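Local coordinates for helix-turn-helix domain-containing protein (Shewanella amazonensis SB2B, PDB 3KE2) that is of unknown function but carries a winged helix-turn-helix fold and so probably binds DNA, at residues V67-E71 with R72-G76; S88-M91 with D92-D96. All blocks are in the same frame, centred on the assembly; numbering follows the deposited sequence.

Contact 1 (V67-E71 with R72-G76) and contact 2 (S88-M91 with D92-D96) are both local, each joining residues a few positions apart on one continuous run of chain. The first rounds the loop between the antiparallel strands 63-67 and 77-82, which by topology is the wing; the second covers the opening turns of helix 88-102, which follows that hairpin. Their centres lie 30 Å apart on opposite sides of the chain's centre, and their nearest atoms stay about 17 Å from each other, so neither touches the other. The centre of contact 1 is 21 Å from the centre of the chain, and the centre of contact 2 is 13 Å from it, so the wing loop projects further.

Contact 1 (V67-E71 with R72-G76)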
ATOM      1  N   VAL A  67      21.203   1.672  -8.609  1.00 13.01           N
ATOM      2  CA  VAL A  67      22.177   1.009  -9.465  1.00 12.75           C
ATOM      3  C   VAL A  67      23.063   1.916 -10.284  1.00 12.82           C
ATOM      4  O   VAL A  67      22.601   2.875 -10.829  1.00 12.52           O
ATOM      5  CB  VAL A  67      21.399   0.139 -10.476  1.00 12.86           C
ATOM      6  CG1 VAL A  67      22.355  -0.657 -11.363  1.00 11.97           C
ATOM      7  CG2 VAL A  67      20.424  -0.775  -9.747  1.00 10.85           C
ATOM      8  N   GLN A  68      24.328   1.557 -10.402  1.00 13.53           N
ATOM      9  CA  GLN A  68      25.294   2.280 -11.210  1.00 14.24           C
ATOM     10  C   GLN A  68      25.985   1.354 -12.170  1.00 14.27           C
ATOM     11  O   GLN A  68      25.918   0.151 -12.021  1.00 13.85           O
ATOM     12  CB  GLN A  68      26.413   2.854 -10.355  1.00 14.47           C
ATOM     13  CG  GLN A  68      25.999   3.794  -9.296  1.00 17.01           C
ATOM     14  CD  GLN A  68      27.180   4.296  -8.509  1.00 17.96           C
ATOM     15  OE1 GLN A  68      27.359   3.944  -7.330  1.00 18.19           O
ATOM     16  NE2 GLN A  68      28.036   5.061  -9.170  1.00 19.25           N
ATOM     17  N   ASP A  69      26.677   1.944 -13.145  1.00 14.87           N
ATOM     18  CA  ASP A  69      27.532   1.210 -14.085  1.00 15.62           C
ATOM     19  C   ASP A  69      28.641   0.578 -13.259  1.00 15.54           C
ATOM     20  O   ASP A  69      28.957   1.043 -12.159  1.00 14.93           O
ATOM     21  CB  ASP A  69      28.166   2.146 -15.131  1.00 15.55           C
ATOM     22  CG  ASP A  69      28.863   3.375 -14.468  1.00 19.14           C
ATOM     23  OD1 ASP A  69      28.181   4.045 -13.612  1.00 23.92           O
ATOM     24  OD2 ASP A  69      30.063   3.690 -14.769  1.00 22.43           O
ATOM     25  N   GLY A  70      29.278  -0.439 -13.817  1.00 16.08           N
ATOM     26  CA  GLY A  70      30.366  -1.126 -13.148  1.00 16.45           C
ATOM     27  C   GLY A  70      31.550  -0.249 -12.779  1.00 17.10           C
ATOM     28  O   GLY A  70      32.132  -0.431 -11.701  1.00 17.08           O
ATOM     29  N   GLU A  71      31.913   0.689 -13.662  1.00 17.72           N
ATOM     30  CA  GLU A  71      33.023   1.601 -13.399  1.00 18.51           C
ATOM     31  C   GLU A  71      32.647   2.710 -12.406  1.00 19.05           C
ATOM     32  O   GLU A  71      33.498   3.513 -12.035  1.00 19.35           O
ATOM     33  CB  GLU A  71      33.529   2.227 -14.691  1.00 19.21           C
ATOM     34  CG  GLU A  71      34.006   1.222 -15.724  1.00 21.34           C
ATOM     35  CD  GLU A  71      34.672   1.872 -16.947  1.00 24.52           C
ATOM     36  OE1 GLU A  71      35.735   2.540 -16.816  1.00 26.08           O
ATOM     37  OE2 GLU A  71      34.155   1.656 -18.059  1.00 26.71           O
ATOM     38  N   ARG A  72      31.375   2.780 -12.017  1.00 19.57           N
ATOM     39  CA  ARG A  72      30.896   3.723 -10.988  1.00 20.42           C
ATOM     40  C   ARG A  72      31.300   5.166 -11.217  1.00 21.00           C
ATOM     41  O   ARG A  72      31.728   5.859 -10.282  1.00 21.34           O
ATOM     42  CB  ARG A  72      31.378   3.268  -9.593  1.00 20.50           C
ATOM     43  CG  ARG A  72      30.835   1.890  -9.152  1.00 20.76           C
ATOM     44  CD  ARG A  72      31.701   1.270  -8.056  1.00 20.94           C
ATOM     45  NE  ARG A  72      31.620   1.966  -6.786  1.00 20.74           N
ATOM     46  CZ  ARG A  72      32.343   1.651  -5.720  1.00 20.72           C
ATOM     47  NH1 ARG A  72      33.234   0.677  -5.765  1.00 20.43           N
ATOM     48  NH2 ARG A  72      32.179   2.329  -4.604  1.00 20.90           N
ATOM     49  N   HIS A  73      31.189   5.602 -12.466  1.00 21.72           N
ATOM     50  CA  HIS A  73      31.480   6.987 -12.818  1.00 22.33           C
ATOM     51  C   HIS A  73      30.170   7.722 -13.114  1.00 22.71           C
ATOM     52  O   HIS A  73      30.038   8.916 -12.833  1.00 23.61           O
ATOM     53  CB  HIS A  73      32.469   7.080 -13.988  1.00 22.58           C
ATOM     54  CG  HIS A  73      33.835   6.536 -13.667  1.00 23.18           C
ATOM     55  ND1 HIS A  73      34.448   5.556 -14.422  1.00 23.25           N
ATOM     56  CD2 HIS A  73      34.685   6.805 -12.638  1.00 23.27           C
ATOM     57  CE1 HIS A  73      35.632   5.276 -13.896  1.00 24.17           C
ATOM     58  NE2 HIS A  73      35.797   6.015 -12.809  1.00 23.26           N
ATOM     59  N   ASN A  74      29.192   7.006 -13.646  1.00 22.89           N
ATOM     60  CA  ASN A  74      27.902   7.604 -13.957  1.00 22.96           C
ATOM     61  C   ASN A  74      27.042   7.758 -12.732  1.00 22.53           C
ATOM     62  O   ASN A  74      27.325   7.176 -11.669  1.00 22.97           O
ATOM     63  CB  ASN A  74      27.164   6.760 -14.977  1.00 23.57           C
ATOM     64  CG  ASN A  74      27.944   6.617 -16.304  1.00 25.47           C
ATOM     65  OD1 ASN A  74      28.960   7.311 -16.561  1.00 27.35           O
ATOM     66  ND2 ASN A  74      27.465   5.711 -17.148  1.00 28.06           N
ATOM     67  N   ALA A  75      26.015   8.592 -12.867  1.00 21.86           N
ATOM     68  CA  ALA A  75      25.096   8.829 -11.780  1.00 21.86           C
ATOM     69  C   ALA A  75      24.216   7.582 -11.770  1.00 21.47           C
ATOM     70  O   ALA A  75      23.932   7.002 -12.824  1.00 22.67           O
ATOM     71  CB  ALA A  75      24.298  10.118 -11.987  1.00 21.24           C
ATOM     72  N   GLY A  76      23.805   7.124 -10.618  1.00 20.45           N
ATOM     73  CA  GLY A  76      23.005   5.922 -10.614  1.00 20.14           C
ATOM     74  C   GLY A  76      21.547   6.197 -10.896  1.00 19.67           C
ATOM     75  O   GLY A  76      21.151   7.330 -11.138  1.00 19.99           O
TER
HETATM   76  O   HOH W   1      30.062   4.131  -6.099  1.00 12.15           O
HETATM   77  O   HOH W   2      24.794   4.622 -14.028  1.00 28.24           O
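D69 gathers the far side of the loop onto its carboxylate, receiving backbone N-H groups from H73 and N74. Its CB comes no nearer than 4.2 Å to N74 ND2. At CG the chain swings between the backbone N and the carbonyl carbon (chi1 51°), which turns the carboxylate in over the turn that D69 begins. OD1 accepts N74 N at 3.1 Å, on the syn side but somewhat out of the carboxylate plane, and also rests near N74 CB. OD2 accepts H73 N at 3.2 Å, again on the syn side, along an almost straight line (174°). The N74 amide stacks on this carboxylate, the two planes 24° apart. From the backbone, D69 O accepts R72 N at 3.0 Å and closes a type I beta turn, D69 to R72, with the donor well above the carbonyl plane. With an alanine here, the N-H groups of H73 and N74 would probably lose their carboxylate acceptors and that side of the loop would be held less firmly. Beside this grip, Q68 runs extended past CG; its NE2 makes a weak bond to N74 O, while Q68 OE1 and R72 NE share a water, at 3.0 and 2.8 Å. E71 O lies over the centre of one face of the H73 ring. V67 pairs by backbone with Y77, tying the loop to the wing hairpin. Two main-chain donors held by one carboxylate would partly offset its negative charge, and the mostly exposed loop probably keeps its shape mainly through polar bonds.

Contact 2 (S88-M91 with D92-D96); sequences SAWM and DTHVD
W90 and H94, one helical turn apart, make the close-packed part of this contact. Their rings form an offset stack, the six-membered ring of W90 and the imidazole having centroids 4.2 Å apart and planes at 11°. H94 CE1 comes within 3.5 Å of W90 NE1, and H94 CB adds a CH-pi contact over the six-membered ring, 15° off its normal. With chi1 at -63°, H94 holds CG beside its own backbone N, and the ring therefore turns back along the helix: H94 ND1 donates to W90 O at 3.1 Å, the oxygen lying at the ring edge nearly in its plane. H94 N donates to the same W90 O at 3.3 Å, so this oxygen takes both donors, and stack and bond together probably hold the ring's rotation. These turns open helix 88-102, which follows the two-stranded wing of the winged helix-turn-helix fold and lies against helix 14-31. Towards that helix face the buried selenomethionine M91, which touches Y24 and H27, and V95, which touches H27; the placement of the M91 side-chain end is doubtful. The W90 side packs on G84 of the second subunit. By contrast, the edge bearing A89 and T93 is exposed and more loosely tied. T93 OG1 makes a weak bond to A89 O at 3.4 Å, and T93 N bonds weakly to A89 O and W90 O. D92, although exposed, reaches H27 of helix 14-31; it lays CB against A89 O at 3.2 Å, while D92 OD2 stands 3.7 Å from A89 CA.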
ATOM      1  N   SER A  88       1.584  -3.338  -9.748  1.00 17.59           N
ATOM      2  CA  SER A  88       2.070  -2.277 -10.609  1.00 17.37           C
ATOM      3  C   SER A  88       1.026  -1.897 -11.668  1.00 17.66           C
ATOM      4  O   SER A  88       0.877  -0.730 -11.996  1.00 17.77           O
ATOM      5  CB  SER A  88       3.362  -2.711 -11.290  1.00 17.16           C
ATOM      6  OG  SER A  88       3.109  -3.791 -12.156  1.00 16.48           O
ATOM      7  N   ALA A  89       0.301  -2.886 -12.192  1.00 17.90           N
ATOM      8  CA  ALA A  89      -0.716  -2.648 -13.227  1.00 18.16           C
ATOM      9  C   ALA A  89      -1.825  -1.681 -12.778  1.00 18.39           C
ATOM     10  O   ALA A  89      -2.446  -0.998 -13.594  1.00 18.38           O
ATOM     11  CB  ALA A  89      -1.331  -3.974 -13.671  1.00 17.88           C
ATOM     12  N   TRP A  90      -2.081  -1.640 -11.482  1.00 18.80           N
ATOM     13  CA  TRP A  90      -3.116  -0.767 -10.943  1.00 19.25           C
ATOM     14  C   TRP A  90      -2.773   0.687 -11.188  1.00 19.48           C
ATOM     15  O   TRP A  90      -3.597   1.450 -11.652  1.00 19.36           O
ATOM     16  CB  TRP A  90      -3.296  -1.013  -9.445  1.00 19.23           C
ATOM     17  CG  TRP A  90      -4.428  -0.260  -8.848  1.00 18.69           C
ATOM     18  CD1 TRP A  90      -5.706  -0.679  -8.734  1.00 18.18           C
ATOM     19  CD2 TRP A  90      -4.378   1.049  -8.272  1.00 16.71           C
ATOM     20  NE1 TRP A  90      -6.471   0.289  -8.110  1.00 18.08           N
ATOM     21  CE2 TRP A  90      -5.671   1.361  -7.828  1.00 17.32           C
ATOM     22  CE3 TRP A  90      -3.364   1.978  -8.083  1.00 17.09           C
ATOM     23  CZ2 TRP A  90      -5.982   2.575  -7.216  1.00 17.56           C
ATOM     24  CZ3 TRP A  90      -3.669   3.184  -7.473  1.00 17.59           C
ATOM     25  CH2 TRP A  90      -4.974   3.470  -7.045  1.00 16.51           C
HETATM   26  N   MSE A  91      -1.551   1.080 -10.869  1.00 20.58           N
HETATM   27  CA  MSE A  91      -1.148   2.471 -11.092  1.00 21.08           C
HETATM   28  C   MSE A  91      -1.289   2.834 -12.592  1.00 22.16           C
HETATM   29  O   MSE A  91      -1.687   3.959 -12.923  1.00 22.09           O
HETATM   30  CB  MSE A  91       0.273   2.745 -10.571  1.00 20.82           C
HETATM   31  CG  MSE A  91       0.618   4.194 -10.709  1.00 20.30           C
HETATM   32 SE   MSE A  91      -0.494   5.317  -9.597  0.75 19.15          SE
HETATM   33  CE  MSE A  91      -0.759   6.735 -10.750  1.00 15.58           C
ATOM     34  N   ASP A  92      -1.004   1.872 -13.489  1.00 23.47           N
ATOM     35  CA  ASP A  92      -1.125   2.095 -14.953  1.00 24.24           C
ATOM     36  C   ASP A  92      -2.488   2.668 -15.317  1.00 24.79           C
ATOM     37  O   ASP A  92      -2.620   3.571 -16.144  1.00 25.44           O
ATOM     38  CB  ASP A  92      -0.928   0.802 -15.751  1.00 24.15           C
ATOM     39  CG  ASP A  92       0.475   0.224 -15.626  1.00 25.15           C
ATOM     40  OD1 ASP A  92       1.381   0.860 -15.046  1.00 26.92           O
ATOM     41  OD2 ASP A  92       0.683  -0.891 -16.144  1.00 28.02           O
ATOM     42  N   THR A  93      -3.498   2.137 -14.675  1.00 25.36           N
ATOM     43  CA  THR A  93      -4.862   2.533 -14.916  1.00 25.75           C
ATOM     44  C   THR A  93      -5.248   3.850 -14.279  1.00 26.03           C
ATOM     45  O   THR A  93      -6.067   4.572 -14.839  1.00 26.13           O
ATOM     46  CB  THR A  93      -5.798   1.433 -14.336  1.00 26.04           C
ATOM     47  OG1 THR A  93      -5.420   0.157 -14.896  1.00 26.14           O
ATOM     48  CG2 THR A  93      -7.315   1.747 -14.579  1.00 25.57           C
ATOM     49  N   HIS A  94      -4.642   4.183 -13.137  1.00 26.37           N
ATOM     50  CA  HIS A  94      -5.038   5.380 -12.370  1.00 26.69           C
ATOM     51  C   HIS A  94      -4.053   6.568 -12.371  1.00 26.84           C
ATOM     52  O   HIS A  94      -4.239   7.538 -11.611  1.00 26.43           O
ATOM     53  CB  HIS A  94      -5.346   4.923 -10.910  1.00 27.13           C
ATOM     54  CG  HIS A  94      -6.508   3.952 -10.792  1.00 28.17           C
ATOM     55  ND1 HIS A  94      -6.412   2.616 -11.140  1.00 29.19           N
ATOM     56  CD2 HIS A  94      -7.777   4.124 -10.344  1.00 28.86           C
ATOM     57  CE1 HIS A  94      -7.579   2.020 -10.945  1.00 29.32           C
ATOM     58  NE2 HIS A  94      -8.423   2.912 -10.457  1.00 29.32           N
ATOM     59  N   VAL A  95      -3.057   6.544 -13.259  1.00 27.13           N
ATOM     60  CA  VAL A  95      -2.027   7.603 -13.277  1.00 27.40           C
ATOM     61  C   VAL A  95      -2.558   9.039 -13.303  1.00 27.97           C
ATOM     62  O   VAL A  95      -2.181   9.852 -12.471  1.00 27.64           O
ATOM     63  CB  VAL A  95      -1.043   7.466 -14.475  1.00 27.86           C
ATOM     64  CG1 VAL A  95       0.076   8.517 -14.365  1.00 26.73           C
ATOM     65  CG2 VAL A  95      -0.453   6.081 -14.547  1.00 28.04           C
ATOM     66  N   ASP A  96      -3.409   9.356 -14.270  1.00 28.92           N
ATOM     67  CA  ASP A  96      -3.922  10.722 -14.406  1.00 29.69           C
ATOM     68  C   ASP A  96      -4.598  11.200 -13.115  1.00 30.25           C
ATOM     69  O   ASP A  96      -4.358  12.322 -12.629  1.00 30.27           O
ATOM     70  CB  ASP A  96      -4.926  10.827 -15.566  1.00 29.95           C
ATOM     71  CG  ASP A  96      -4.312  10.552 -16.952  1.00 30.69           C
ATOM     72  OD1 ASP A  96      -3.179  10.023 -17.069  1.00 30.31           O
ATOM     73  OD2 ASP A  96      -5.011  10.865 -17.948  1.00 32.56           O
TER